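Local coordinates for HNH nuclease domain-containing protein (Streptomyces coelicolor, PDB 5ZMO) that recognises phosphorothioated DNA through the sulfur-binding domain described here and probably cuts nucleic acid as a type IV restriction endonuclease, at residues Val16-Arg21 and His28-Leu33; Val74-Trp79 and Gly101-Leu106; Leu32-Ile37 and Ser135-Leu140. All coordinates share one frame; numbering follows the deposited sequence. Where two conformers were deposited one is given.

In the fold
Helix 28-41 ties the set together. Interaction 1 packs the DNA-contacting loop 16-21 on its first turns, and interaction 3 continues from there, using Leu33 again and docking helix 130-144; their centres lie about 11 Å apart. Interaction 2 is reached through helix 70-83, since Leu32 CD2 rests 3.6 Å from Phe78 N and Arg29 CG lies 3.6 Å from Pro77 CB. Interactions 1 and 2, with centres about 14 Å apart, both touch the bound duplex, one at its backbone and the other at base edges as well. Interaction 3 stays back from it, its nearest atom about 11 Å from the nucleic acid, and belongs to the helical core.

Interaction 1 of 3, residues Val16-Arg21 and His28-Leu33; sequences VRPARR and HRPVLL. With nucleotides of chain C; nucleotides of chain B.
In the DNA-binding face of this sulfur-binding domain, Val16 and Pro18 of a loop pack against Arg29 in the first turn of helix 28-41. Val16 CG1 and Pro18 CG both lie over the same face of the Arg29 guanidinium, and Val16 CG1 approaches Arg29 NH2 to 3.8 Å. The arginine chain bends at chi3 (-78°), which turns its flat end along the loop. The Pro18 and Pro30 rings slide past each other in opposite directions, CG of Pro18 lying 4.1 Å from CD of Pro30, and Val16 CG2 meets Leu33 CD1.

No direct hydrogen bond crosses between 16-21 and 28-33. Water does the bridging: one molecule in the guanidinium plane accepts from Arg29 NH1 at 2.6 Å and donates to Arg17 O at 3.3 Å. A second accepts from Ala19 N at 2.9 Å and only weakly from Arg29 NH1. The cation is also held by a salt bridge from NH2 to Asp84, while NH1 hydrogen-bonds a modified residue, probably the nucleotide between DG3 and DC5 of chain B. Asp84 and the waters thus probably help to position the arginine toward the DNA.

Beyond Ala19 the loop meets sugar-phosphate. The sugar of DC5 of chain B places C4' over one face of the Arg21 guanidinium, and the backbone Arg20 N donates to O3' of DG8 of chain C at 2.8 Å, nearly straight at 168°.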
loop_
_atom_site.group_PDB
_atom_site.type_symbol
_atom_site.label_atom_id
_atom_site.label_comp_id
_atom_site.label_asym_id
_atom_site.label_seq_id
_atom_site.Cartn_x
_atom_site.Cartn_y
_atom_site.Cartn_z
ATOM N N VAL A 16 11.251 -2.849 -2.829
ATOM C CA VAL A 16 10.561 -1.626 -3.224
ATOM C C VAL A 16 11.515 -0.465 -2.908
ATOM O O VAL A 16 11.750 -0.162 -1.708
ATOM C CB VAL A 16 9.207 -1.419 -2.508
ATOM C CG1 VAL A 16 8.609 -0.055 -2.899
ATOM C CG2 VAL A 16 8.238 -2.508 -2.883
ATOM N N ARG A 17 12.048 0.195 -3.954
ATOM C CA ARG A 17 12.991 1.281 -3.766
ATOM C C ARG A 17 12.492 2.463 -4.599
ATOM O O ARG A 17 12.838 2.539 -5.762
ATOM C CB ARG A 17 14.374 0.915 -4.295
ATOM C CG ARG A 17 15.062 -0.243 -3.618
ATOM C CD ARG A 17 15.372 -0.002 -2.156
ATOM N NE ARG A 17 16.226 -0.997 -1.470
ATOM C CZ ARG A 17 16.738 -2.163 -1.924
ATOM N NH1 ARG A 17 16.567 -2.681 -3.155
ATOM N NH2 ARG A 17 17.473 -2.875 -1.064
ATOM N N PRO A 18 11.673 3.345 -4.031
ATOM C CA PRO A 18 11.065 4.393 -4.871
ATOM C C PRO A 18 12.098 5.413 -5.291
ATOM O O PRO A 18 13.115 5.528 -4.658
ATOM C CB PRO A 18 10.056 5.039 -3.960
ATOM C CG PRO A 18 9.768 3.989 -2.916
ATOM C CD PRO A 18 11.078 3.320 -2.687
ATOM N N ALA A 19 11.782 6.151 -6.309
ATOM C CA ALA A 19 12.691 7.201 -6.802
ATOM C C ALA A 19 12.880 8.237 -5.706
ATOM O O ALA A 19 11.901 8.574 -4.975
ATOM C CB ALA A 19 12.079 7.846 -8.026
ATOM N N ARG A 20 14.130 8.663 -5.522
ATOM C CA ARG A 20 14.526 9.622 -4.485
ATOM C C ARG A 20 14.585 10.974 -5.121
ATOM O O ARG A 20 15.472 11.192 -5.925
ATOM C CB ARG A 20 15.909 9.304 -3.844
ATOM C CG ARG A 20 16.190 7.852 -3.466
ATOM C CD ARG A 20 15.540 7.335 -2.184
ATOM N NE ARG A 20 15.526 8.283 -1.064
ATOM C CZ ARG A 20 16.554 8.556 -0.265
ATOM N NH1 ARG A 20 17.732 7.970 -0.451
ATOM N NH2 ARG A 20 16.413 9.450 0.712
ATOM N N ARG A 21 13.632 11.861 -4.812
ATOM C CA ARG A 21 13.641 13.264 -5.343
ATOM C C ARG A 21 14.296 14.173 -4.290
ATOM O O ARG A 21 14.700 13.676 -3.224
ATOM C CB ARG A 21 12.233 13.775 -5.716
ATOM C CG ARG A 21 11.415 12.845 -6.610
ATOM C CD ARG A 21 10.656 13.503 -7.776
ATOM N NE ARG A 21 10.092 14.865 -7.572
ATOM C CZ ARG A 21 10.017 15.829 -8.510
ATOM N NH1 ARG A 21 10.471 15.647 -9.752
ATOM N NH2 ARG A 21 9.482 17.015 -8.221
ATOM N N HIS A 28 4.474 6.851 -1.785
ATOM C CA HIS A 28 3.185 6.250 -2.237
ATOM C C HIS A 28 3.100 4.759 -1.934
ATOM O O HIS A 28 2.180 4.290 -1.269
ATOM C CB HIS A 28 2.955 6.485 -3.685
ATOM C CG HIS A 28 2.935 7.931 -4.071
ATOM N ND1 HIS A 28 4.038 8.747 -3.920
ATOM C CD2 HIS A 28 1.988 8.692 -4.649
ATOM C CE1 HIS A 28 3.739 9.963 -4.327
ATOM N NE2 HIS A 28 2.514 9.957 -4.804
ATOM N N ARG A 29 4.132 3.998 -2.359
ATOM C CA ARG A 29 4.162 2.559 -2.123
ATOM C C ARG A 29 4.319 2.207 -0.672
ATOM O O ARG A 29 3.587 1.329 -0.203
ATOM C CB ARG A 29 5.149 1.856 -3.087
ATOM C CG ARG A 29 4.507 1.660 -4.456
ATOM C CD ARG A 29 5.519 1.007 -5.407
ATOM N NE ARG A 29 6.479 1.962 -5.912
ATOM C CZ ARG A 29 7.652 1.608 -6.493
ATOM N NH1 ARG A 29 8.499 2.534 -6.911
ATOM N NH2 ARG A 29 8.006 0.333 -6.602
ATOM N N PRO A 30 5.270 2.850 0.062
ATOM C CA PRO A 30 5.384 2.651 1.470
ATOM C C PRO A 30 4.096 2.898 2.252
ATOM O O PRO A 30 3.762 2.057 3.147
ATOM C CB PRO A 30 6.515 3.625 1.886
ATOM C CG PRO A 30 7.407 3.599 0.626
ATOM C CD PRO A 30 6.444 3.579 -0.473
ATOM N N VAL A 31 3.385 3.933 1.886
ATOM C CA VAL A 31 2.102 4.232 2.604
ATOM C C VAL A 31 1.044 3.129 2.313
ATOM O O VAL A 31 0.411 2.623 3.217
ATOM C CB VAL A 31 1.579 5.621 2.259
ATOM C CG1 VAL A 31 0.100 5.821 2.640
ATOM C CG2 VAL A 31 2.452 6.673 2.894
ATOM N N LEU A 32 0.834 2.764 1.070
ATOM C CA LEU A 32 -0.124 1.716 0.772
ATOM C C LEU A 32 0.232 0.386 1.376
ATOM O O LEU A 32 -0.688 -0.325 1.971
ATOM C CB LEU A 32 -0.371 1.633 -0.733
ATOM C CG LEU A 32 -1.507 0.704 -1.132
ATOM C CD1 LEU A 32 -2.803 1.050 -0.498
ATOM C CD2 LEU A 32 -1.639 0.723 -2.652
ATOM N N LEU A 33 1.533 0.014 1.318
ATOM C CA LEU A 33 1.962 -1.235 1.986
ATOM C C LEU A 33 1.722 -1.198 3.487
ATOM O O LEU A 33 1.234 -2.183 4.056
ATOM C CB LEU A 33 3.441 -1.584 1.757
ATOM C CG LEU A 33 3.676 -2.017 0.318
ATOM C CD1 LEU A 33 5.164 -1.935 -0.007
ATOM C CD2 LEU A 33 3.160 -3.373 0.056
ATOM P P DG C 8 17.335 12.589 -10.740
ATOM O OP1 DG C 8 16.586 13.787 -10.333
ATOM O OP2 DG C 8 18.786 12.625 -10.986
ATOM O "O5'" DG C 8 17.096 11.478 -9.619
ATOM C "C5'" DG C 8 15.749 11.173 -9.207
ATOM C "C4'" DG C 8 15.560 9.699 -8.923
ATOM O "O4'" DG C 8 15.362 8.954 -10.156
ATOM C "C3'" DG C 8 16.701 8.991 -8.208
ATOM O "O3'" DG C 8 16.072 7.972 -7.410
ATOM C "C2'" DG C 8 17.513 8.416 -9.358
ATOM C "C1'" DG C 8 16.428 8.008 -10.330
ATOM N N9 DG C 8 16.767 8.027 -11.749
ATOM C C8 DG C 8 17.557 8.932 -12.412
ATOM N N7 DG C 8 17.594 8.732 -13.702
ATOM C C5 DG C 8 16.765 7.641 -13.904
ATOM C C6 DG C 8 16.449 6.934 -15.092
ATOM O O6 DG C 8 16.811 7.172 -16.256
ATOM N N1 DG C 8 15.579 5.884 -14.844
ATOM C C2 DG C 8 15.138 5.498 -13.596
ATOM N N2 DG C 8 14.343 4.432 -13.560
ATOM N N3 DG C 8 15.438 6.138 -12.478
ATOM C C4 DG C 8 16.243 7.196 -12.704
ATOM P P DC B 5 4.928 12.913 -7.582
ATOM O OP1 DC B 5 5.800 13.465 -6.527
ATOM O OP2 DC B 5 3.468 13.008 -7.594
ATOM O "O5'" DC B 5 5.396 13.506 -8.988
ATOM C "C5'" DC B 5 6.783 13.567 -9.293
ATOM C "C4'" DC B 5 6.983 14.475 -10.482
ATOM O "O4'" DC B 5 6.498 13.880 -11.703
ATOM C "C3'" DC B 5 6.309 15.843 -10.388
ATOM O "O3'" DC B 5 7.238 16.769 -11.000
ATOM C "C2'" DC B 5 5.062 15.676 -11.252
ATOM C "C1'" DC B 5 5.507 14.702 -12.340
ATOM N N1 DC B 5 4.478 13.806 -12.921
ATOM C C2 DC B 5 4.353 13.662 -14.298
ATOM O O2 DC B 5 5.016 14.403 -15.053
ATOM N N3 DC B 5 3.444 12.786 -14.793
ATOM C C4 DC B 5 2.679 12.078 -13.959
ATOM N N4 DC B 5 1.816 11.213 -14.489
ATOM C C5 DC B 5 2.816 12.179 -12.550
ATOM C C6 DC B 5 3.700 13.058 -12.077
HETATM O O HOH W 1 10.738 2.341 -8.263
HETATM O O HOH W 2 9.120 5.837 -7.513
#

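Interaction 2 of 3, residues Val74-Trp79 and Gly101-Leu106; sequences VRYPFW and GRRPTL. With PO4 (phosphate ion), chain E; nucleotides of chain C; nucleotides of chain B.
Helix 74-79 runs beside segment 101-106 so that the CA atoms of Trp79 and Arg103 come within 6.7 Å, and those of Arg75 and Leu106 within 7.2 Å. Trp79 supplies the flat surface: Pro104 CD sits 3.5 Å from the centroid of its five-membered ring, 18° off the normal, a CH-pi contact, with Arg103 CA over the face as well. CG of Trp79 is anti to the backbone N (chi1 -172°), which carries the indole across to the strand.

Arg75 crosses Leu106 at about a right angle, CD against CD1, and its NH2 reaches Pro104 O through a water that accepts from NH2 at 2.8 Å and donates to the carbonyl. Asp72 forms a salt bridge with the same guanidinium, whose face is touched by Tyr76 CZ.

Tyr76 OH accepts from N4 of DC5 of chain B at 3.2 Å, and Tyr76 lies alongside Arg103, which hydrogen-bonds O6 of a modified base. NE and NH2 of Arg102 both donate to O6 of DG3 of chain B, and NE also bonds N7 weakly, so the arginine probably reads the major-groove (Hoogsteen) edge of the guanine. Leu106 N grips OP2 of DC2 of chain C at 3.0 Å.

Leu109 of helix 106-112 packs on Arg75 and Pro104, Trp50 of helix 50-63 touches Arg75 and Leu106, and a classic beta bulge at Arg102 and Arg103 faces Thr98 in strand 97-98.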
loop_
_atom_site.group_PDB
_atom_site.type_symbol
_atom_site.label_atom_id
_atom_site.label_comp_id
_atom_site.label_asym_id
_atom_site.label_seq_id
_atom_site.Cartn_x
_atom_site.Cartn_y
_atom_site.Cartn_z
ATOM N N VAL A 74 -2.986 7.946 -4.362
ATOM C CA VAL A 74 -3.232 6.498 -4.107
ATOM C C VAL A 74 -3.315 5.618 -5.383
ATOM O O VAL A 74 -2.961 4.406 -5.329
ATOM C CB VAL A 74 -4.541 6.125 -3.335
ATOM C CG1 VAL A 74 -4.353 4.762 -2.680
ATOM C CG2 VAL A 74 -4.925 7.047 -2.215
ATOM N N ARG A 75 -3.795 6.175 -6.497
ATOM C CA ARG A 75 -3.997 5.421 -7.709
ATOM C C ARG A 75 -2.628 4.858 -8.215
ATOM O O ARG A 75 -2.611 3.738 -8.760
ATOM C CB ARG A 75 -4.742 6.199 -8.779
ATOM C CG ARG A 75 -4.005 7.363 -9.325
ATOM C CD ARG A 75 -4.966 8.307 -9.998
ATOM N NE ARG A 75 -4.235 9.401 -10.596
ATOM C CZ ARG A 75 -3.837 9.476 -11.870
ATOM N NH1 ARG A 75 -3.206 10.579 -12.240
ATOM N NH2 ARG A 75 -4.074 8.530 -12.742
ATOM N N TYR A 76 -1.525 5.584 -7.987
ATOM C CA TYR A 76 -0.193 5.163 -8.510
ATOM C C TYR A 76 0.281 3.812 -7.896
ATOM O O TYR A 76 0.460 2.873 -8.639
ATOM C CB TYR A 76 0.829 6.234 -8.347
ATOM C CG TYR A 76 0.601 7.392 -9.320
ATOM C CD1 TYR A 76 0.725 7.199 -10.686
ATOM C CD2 TYR A 76 0.291 8.655 -8.849
ATOM C CE1 TYR A 76 0.558 8.239 -11.552
ATOM C CE2 TYR A 76 -0.002 9.693 -9.712
ATOM C CZ TYR A 76 0.165 9.488 -11.062
ATOM O OH TYR A 76 -0.039 10.523 -11.958
ATOM N N PRO A 77 0.331 3.697 -6.558
ATOM C CA PRO A 77 0.770 2.403 -5.925
ATOM C C PRO A 77 -0.298 1.317 -6.034
ATOM O O PRO A 77 0.040 0.147 -6.045
ATOM C CB PRO A 77 1.043 2.778 -4.459
ATOM C CG PRO A 77 0.181 3.994 -4.247
ATOM C CD PRO A 77 0.208 4.780 -5.567
ATOM N N PHE A 78 -1.567 1.707 -6.104
ATOM C CA PHE A 78 -2.694 0.770 -6.238
ATOM C C PHE A 78 -2.516 -0.124 -7.434
ATOM O O PHE A 78 -2.923 -1.278 -7.416
ATOM C CB PHE A 78 -3.997 1.531 -6.298
ATOM C CG PHE A 78 -5.211 0.685 -6.258
ATOM C CD1 PHE A 78 -5.731 0.272 -5.035
ATOM C CD2 PHE A 78 -5.837 0.292 -7.427
ATOM C CE1 PHE A 78 -6.895 -0.483 -4.997
ATOM C CE2 PHE A 78 -6.967 -0.466 -7.401
ATOM C CZ PHE A 78 -7.500 -0.882 -6.160
ATOM N N TRP A 79 -1.902 0.426 -8.467
ATOM C CA TRP A 79 -1.492 -0.353 -9.646
ATOM C C TRP A 79 -0.072 -0.823 -9.683
ATOM O O TRP A 79 0.192 -1.998 -9.969
ATOM C CB TRP A 79 -1.729 0.542 -10.886
ATOM C CG TRP A 79 -1.528 -0.203 -12.222
ATOM C CD1 TRP A 79 -0.509 0.018 -13.115
ATOM C CD2 TRP A 79 -2.406 -1.124 -12.839
ATOM N NE1 TRP A 79 -0.649 -0.812 -14.189
ATOM C CE2 TRP A 79 -1.823 -1.478 -14.091
ATOM C CE3 TRP A 79 -3.600 -1.713 -12.472
ATOM C CZ2 TRP A 79 -2.399 -2.389 -14.935
ATOM C CZ3 TRP A 79 -4.183 -2.631 -13.339
ATOM C CH2 TRP A 79 -3.576 -2.945 -14.545
ATOM N N GLY A 101 0.289 2.354 -21.515
ATOM C CA GLY A 101 0.151 1.168 -20.652
ATOM C C GLY A 101 0.708 1.315 -19.264
ATOM O O GLY A 101 0.773 0.336 -18.506
ATOM N N ARG A 102 1.112 2.512 -18.880
ATOM C CA ARG A 102 1.691 2.670 -17.557
ATOM C C ARG A 102 0.676 2.417 -16.426
ATOM O O ARG A 102 1.046 1.909 -15.339
ATOM C CB ARG A 102 2.262 4.068 -17.393
ATOM C CG ARG A 102 3.611 4.252 -18.008
ATOM C CD ARG A 102 4.005 5.655 -17.778
ATOM N NE ARG A 102 5.302 6.009 -18.271
ATOM C CZ ARG A 102 5.562 6.335 -19.554
ATOM N NH1 ARG A 102 4.652 6.195 -20.497
ATOM N NH2 ARG A 102 6.770 6.774 -19.914
ATOM N N ARG A 103 -0.574 2.822 -16.652
ATOM C CA ARG A 103 -1.598 2.851 -15.559
ATOM C C ARG A 103 -3.017 2.897 -16.098
ATOM O O ARG A 103 -3.256 3.382 -17.207
ATOM C CB ARG A 103 -1.348 4.088 -14.652
ATOM C CG ARG A 103 -1.704 5.431 -15.344
ATOM C CD ARG A 103 -1.225 6.714 -14.677
ATOM N NE ARG A 103 0.112 7.012 -15.071
ATOM C CZ ARG A 103 0.511 7.959 -15.891
ATOM N NH1 ARG A 103 -0.291 8.876 -16.450
ATOM N NH2 ARG A 103 1.778 8.017 -16.101
ATOM N N PRO A 104 -3.985 2.444 -15.314
ATOM C CA PRO A 104 -5.346 2.677 -15.590
ATOM C C PRO A 104 -5.738 4.142 -15.380
ATOM O O PRO A 104 -5.164 4.876 -14.548
ATOM C CB PRO A 104 -6.076 1.810 -14.548
ATOM C CG PRO A 104 -5.120 1.716 -13.398
ATOM C CD PRO A 104 -3.774 1.755 -14.008
ATOM N N THR A 105 -6.712 4.569 -16.159
ATOM C CA THR A 105 -7.256 5.931 -15.964
ATOM C C THR A 105 -7.984 5.939 -14.636
ATOM O O THR A 105 -8.596 4.936 -14.237
ATOM C CB THR A 105 -8.274 6.349 -17.030
ATOM O OG1 THR A 105 -9.345 5.392 -17.042
ATOM C CG2 THR A 105 -7.644 6.396 -18.444
ATOM N N LEU A 106 -7.953 7.106 -13.977
ATOM C CA LEU A 106 -8.781 7.296 -12.793
ATOM C C LEU A 106 -10.258 7.076 -13.131
ATOM O O LEU A 106 -11.017 6.534 -12.316
ATOM C CB LEU A 106 -8.583 8.681 -12.179
ATOM C CG LEU A 106 -9.344 8.966 -10.887
ATOM C CD1 LEU A 106 -8.923 7.949 -9.855
ATOM C CD2 LEU A 106 -8.953 10.298 -10.285
HETATM P P PO4 E . 8.201 5.886 -23.096
HETATM O O1 PO4 E . 7.336 4.647 -22.877
HETATM O O2 PO4 E . 8.360 6.106 -24.580
HETATM O O3 PO4 E . 7.506 7.108 -22.528
HETATM O O4 PO4 E . 9.584 5.698 -22.446
ATOM P P DC C 2 -7.529 10.037 -16.094
ATOM O OP1 DC C 2 -8.965 9.771 -15.743
ATOM O OP2 DC C 2 -6.518 9.234 -15.433
ATOM O "O5'" DC C 2 -7.211 10.161 -17.671
ATOM C "C5'" DC C 2 -8.088 10.891 -18.596
ATOM C "C4'" DC C 2 -7.445 11.328 -19.906
ATOM O "O4'" DC C 2 -6.806 12.633 -19.834
ATOM C "C3'" DC C 2 -6.415 10.422 -20.569
ATOM O "O3'" DC C 2 -6.474 10.552 -21.995
ATOM C "C2'" DC C 2 -5.088 11.060 -20.196
ATOM C "C1'" DC C 2 -5.401 12.547 -20.148
ATOM N N1 DC C 2 -4.681 13.268 -19.077
ATOM C C2 DC C 2 -3.816 14.342 -19.362
ATOM O O2 DC C 2 -3.554 14.621 -20.553
ATOM N N3 DC C 2 -3.261 15.026 -18.329
ATOM C C4 DC C 2 -3.583 14.709 -17.066
ATOM N N4 DC C 2 -3.017 15.394 -16.075
ATOM C C5 DC C 2 -4.454 13.627 -16.759
ATOM C C6 DC C 2 -4.985 12.951 -17.781
ATOM P P DG B 3 5.881 1.036 -12.564
ATOM O OP1 DG B 3 6.445 -0.226 -12.056
ATOM O OP2 DG B 3 4.633 1.039 -13.325
ATOM O "O5'" DG B 3 5.798 1.995 -11.304
ATOM C "C5'" DG B 3 6.945 2.231 -10.421
ATOM C "C4'" DG B 3 7.004 3.707 -10.089
ATOM O "O4'" DG B 3 7.457 4.454 -11.248
ATOM C "C3'" DG B 3 5.649 4.334 -9.728
ATOM O "O3'" DG B 3 5.906 5.450 -8.871
ATOM C "C2'" DG B 3 5.186 4.930 -11.045
ATOM C "C1'" DG B 3 6.493 5.477 -11.565
ATOM N N9 DG B 3 6.554 5.725 -13.006
ATOM C C8 DG B 3 5.918 5.036 -14.006
ATOM N N7 DG B 3 6.233 5.469 -15.204
ATOM C C5 DG B 3 7.135 6.495 -14.975
ATOM C C6 DG B 3 7.790 7.368 -15.892
ATOM O O6 DG B 3 7.746 7.351 -17.127
ATOM N N1 DG B 3 8.617 8.270 -15.237
ATOM C C2 DG B 3 8.745 8.374 -13.868
ATOM N N2 DG B 3 9.621 9.285 -13.418
ATOM N N3 DG B 3 8.152 7.560 -13.009
ATOM C C4 DG B 3 7.353 6.666 -13.628
ATOM P P DC B 5 4.928 12.913 -7.582
ATOM O OP1 DC B 5 5.800 13.465 -6.527
ATOM O OP2 DC B 5 3.468 13.008 -7.594
ATOM O "O5'" DC B 5 5.396 13.506 -8.988
ATOM C "C5'" DC B 5 6.783 13.567 -9.293
ATOM C "C4'" DC B 5 6.983 14.475 -10.482
ATOM O "O4'" DC B 5 6.498 13.880 -11.703
ATOM C "C3'" DC B 5 6.309 15.843 -10.388
ATOM O "O3'" DC B 5 7.238 16.769 -11.000
ATOM C "C2'" DC B 5 5.062 15.676 -11.252
ATOM C "C1'" DC B 5 5.507 14.702 -12.340
ATOM N N1 DC B 5 4.478 13.806 -12.921
ATOM C C2 DC B 5 4.353 13.662 -14.298
ATOM O O2 DC B 5 5.016 14.403 -15.053
ATOM N N3 DC B 5 3.444 12.786 -14.793
ATOM C C4 DC B 5 2.679 12.078 -13.959
ATOM N N4 DC B 5 1.816 11.213 -14.489
ATOM C C5 DC B 5 2.816 12.179 -12.550
ATOM C C6 DC B 5 3.700 13.058 -12.077
HETATM O O HOH W 3 -4.181 5.743 -12.265
HETATM O O HOH W 4 2.146 -0.989 -16.145
#

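Interaction 3 of 3, residues Leu32-Ile37 and Ser135-Leu140; sequences LLLWAI and SAAAGL
Ala136 begins the contact, its CB meeting Ile37 CD1 at 4.2 Å where helix 130-144 packs on helix 28-41. The short segments run nearly antiparallel, at 153° between their N-to-C directions, and their axes approach to 10.0 Å, an ordinary helix-helix spacing in an alpha-helical core. Next comes Ala137: Ala137 CA and Leu34 CA, 6.0 Å apart, are the nearest such pair. Its CB is met by Leu34 CD2 at 4.0 Å and by Ile37 CG2 at 4.3 Å, while Leu34 CD2 also rests near the Ala137 carbonyl oxygen.

One turn on, Leu140 carries the larger side chain into the contact. Its CG is anti to the carbonyl carbon (chi1 -74°), and this sends CD1 among Leu33, Leu34 and Ile37. Leu140 CD1 comes to 3.8 Å from Leu33 CB and 3.9 Å from Leu34 CG, and the Leu34 and Leu140 side chains slide past each other in opposite directions. Val13 of helix 9-14 also packs on Leu140, and Phe9 of the same helix on Ala136.

All six touching residues are buried and apolar, and no hydrogen bond crosses between 32-37 and 135-140: shape and hydrophobic burial hold these helices together.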
loop_
_atom_site.group_PDB
_atom_site.type_symbol
_atom_site.label_atom_id
_atom_site.label_comp_id
_atom_site.label_asym_id
_atom_site.label_seq_id
_atom_site.Cartn_x
_atom_site.Cartn_y
_atom_site.Cartn_z
ATOM N N LEU A 32 0.834 2.764 1.070
ATOM C CA LEU A 32 -0.124 1.716 0.772
ATOM C C LEU A 32 0.232 0.386 1.376
ATOM O O LEU A 32 -0.688 -0.325 1.971
ATOM C CB LEU A 32 -0.371 1.633 -0.733
ATOM C CG LEU A 32 -1.507 0.704 -1.132
ATOM C CD1 LEU A 32 -2.803 1.050 -0.498
ATOM C CD2 LEU A 32 -1.639 0.723 -2.652
ATOM N N LEU A 33 1.533 0.014 1.318
ATOM C CA LEU A 33 1.962 -1.235 1.986
ATOM C C LEU A 33 1.722 -1.198 3.487
ATOM O O LEU A 33 1.234 -2.183 4.056
ATOM C CB LEU A 33 3.441 -1.584 1.757
ATOM C CG LEU A 33 3.676 -2.017 0.318
ATOM C CD1 LEU A 33 5.164 -1.935 -0.007
ATOM C CD2 LEU A 33 3.160 -3.373 0.056
ATOM N N LEU A 34 2.154 -0.130 4.153
ATOM C CA LEU A 34 1.869 -0.045 5.633
ATOM C C LEU A 34 0.388 -0.146 5.993
ATOM O O LEU A 34 -0.007 -0.835 6.971
ATOM C CB LEU A 34 2.477 1.235 6.196
ATOM C CG LEU A 34 3.967 1.272 6.492
ATOM C CD1 LEU A 34 4.380 2.690 6.862
ATOM C CD2 LEU A 34 4.272 0.359 7.651
ATOM N N TRP A 35 -0.450 0.477 5.185
ATOM C CA TRP A 35 -1.889 0.459 5.394
ATOM C C TRP A 35 -2.360 -0.963 5.222
ATOM O O TRP A 35 -3.125 -1.486 6.063
ATOM C CB TRP A 35 -2.604 1.403 4.458
ATOM C CG TRP A 35 -4.068 1.341 4.582
ATOM C CD1 TRP A 35 -4.862 1.948 5.540
ATOM C CD2 TRP A 35 -4.968 0.606 3.736
ATOM N NE1 TRP A 35 -6.165 1.639 5.332
ATOM C CE2 TRP A 35 -6.275 0.810 4.255
ATOM C CE3 TRP A 35 -4.796 -0.229 2.618
ATOM C CZ2 TRP A 35 -7.393 0.250 3.667
ATOM C CZ3 TRP A 35 -5.935 -0.786 2.026
ATOM C CH2 TRP A 35 -7.195 -0.558 2.571
ATOM N N ALA A 36 -1.917 -1.600 4.129
ATOM C CA ALA A 36 -2.351 -3.008 3.875
ATOM C C ALA A 36 -1.914 -4.006 4.975
ATOM O O ALA A 36 -2.640 -4.939 5.318
ATOM C CB ALA A 36 -1.863 -3.483 2.530
ATOM N N ILE A 37 -0.744 -3.776 5.591
ATOM C CA ILE A 37 -0.292 -4.632 6.685
ATOM C C ILE A 37 -1.205 -4.424 7.857
ATOM O O ILE A 37 -1.622 -5.387 8.550
ATOM C CB ILE A 37 1.196 -4.413 7.025
ATOM C CG1 ILE A 37 2.080 -4.903 5.879
ATOM C CG2 ILE A 37 1.526 -5.125 8.332
ATOM C CD1 ILE A 37 3.498 -4.332 5.909
ATOM N N SER A 135 7.805 -7.056 11.774
ATOM C CA SER A 135 9.132 -6.790 11.222
ATOM C C SER A 135 9.026 -6.166 9.862
ATOM O O SER A 135 9.761 -5.230 9.572
ATOM C CB SER A 135 10.012 -8.043 11.176
ATOM O OG SER A 135 9.642 -8.882 10.123
ATOM N N ALA A 136 8.076 -6.627 9.041
ATOM C CA ALA A 136 7.835 -5.942 7.756
ATOM C C ALA A 136 7.367 -4.467 7.936
ATOM O O ALA A 136 7.853 -3.574 7.234
ATOM C CB ALA A 136 6.848 -6.706 6.871
ATOM N N ALA A 137 6.446 -4.193 8.864
ATOM C CA ALA A 137 5.940 -2.816 9.045
ATOM C C ALA A 137 7.098 -1.913 9.675
ATOM O O ALA A 137 7.355 -0.808 9.212
ATOM C CB ALA A 137 4.733 -2.816 9.958
ATOM N N ALA A 138 7.838 -2.478 10.627
ATOM C CA ALA A 138 9.000 -1.798 11.276
ATOM C C ALA A 138 10.069 -1.486 10.261
ATOM O O ALA A 138 10.639 -0.408 10.278
ATOM C CB ALA A 138 9.577 -2.622 12.393
ATOM N N GLY A 139 10.337 -2.412 9.359
ATOM C CA GLY A 139 11.270 -2.157 8.276
ATOM C C GLY A 139 10.875 -0.983 7.425
ATOM O O GLY A 139 11.712 -0.132 7.066
ATOM N N LEU A 140 9.598 -0.907 7.040
ATOM C CA LEU A 140 9.129 0.263 6.242
ATOM C C LEU A 140 9.216 1.557 7.026
ATOM O O LEU A 140 9.558 2.579 6.500
ATOM C CB LEU A 140 7.704 0.060 5.754
ATOM C CG LEU A 140 7.514 -0.918 4.627
ATOM C CD1 LEU A 140 6.076 -1.325 4.430
ATOM C CD2 LEU A 140 8.037 -0.249 3.349
#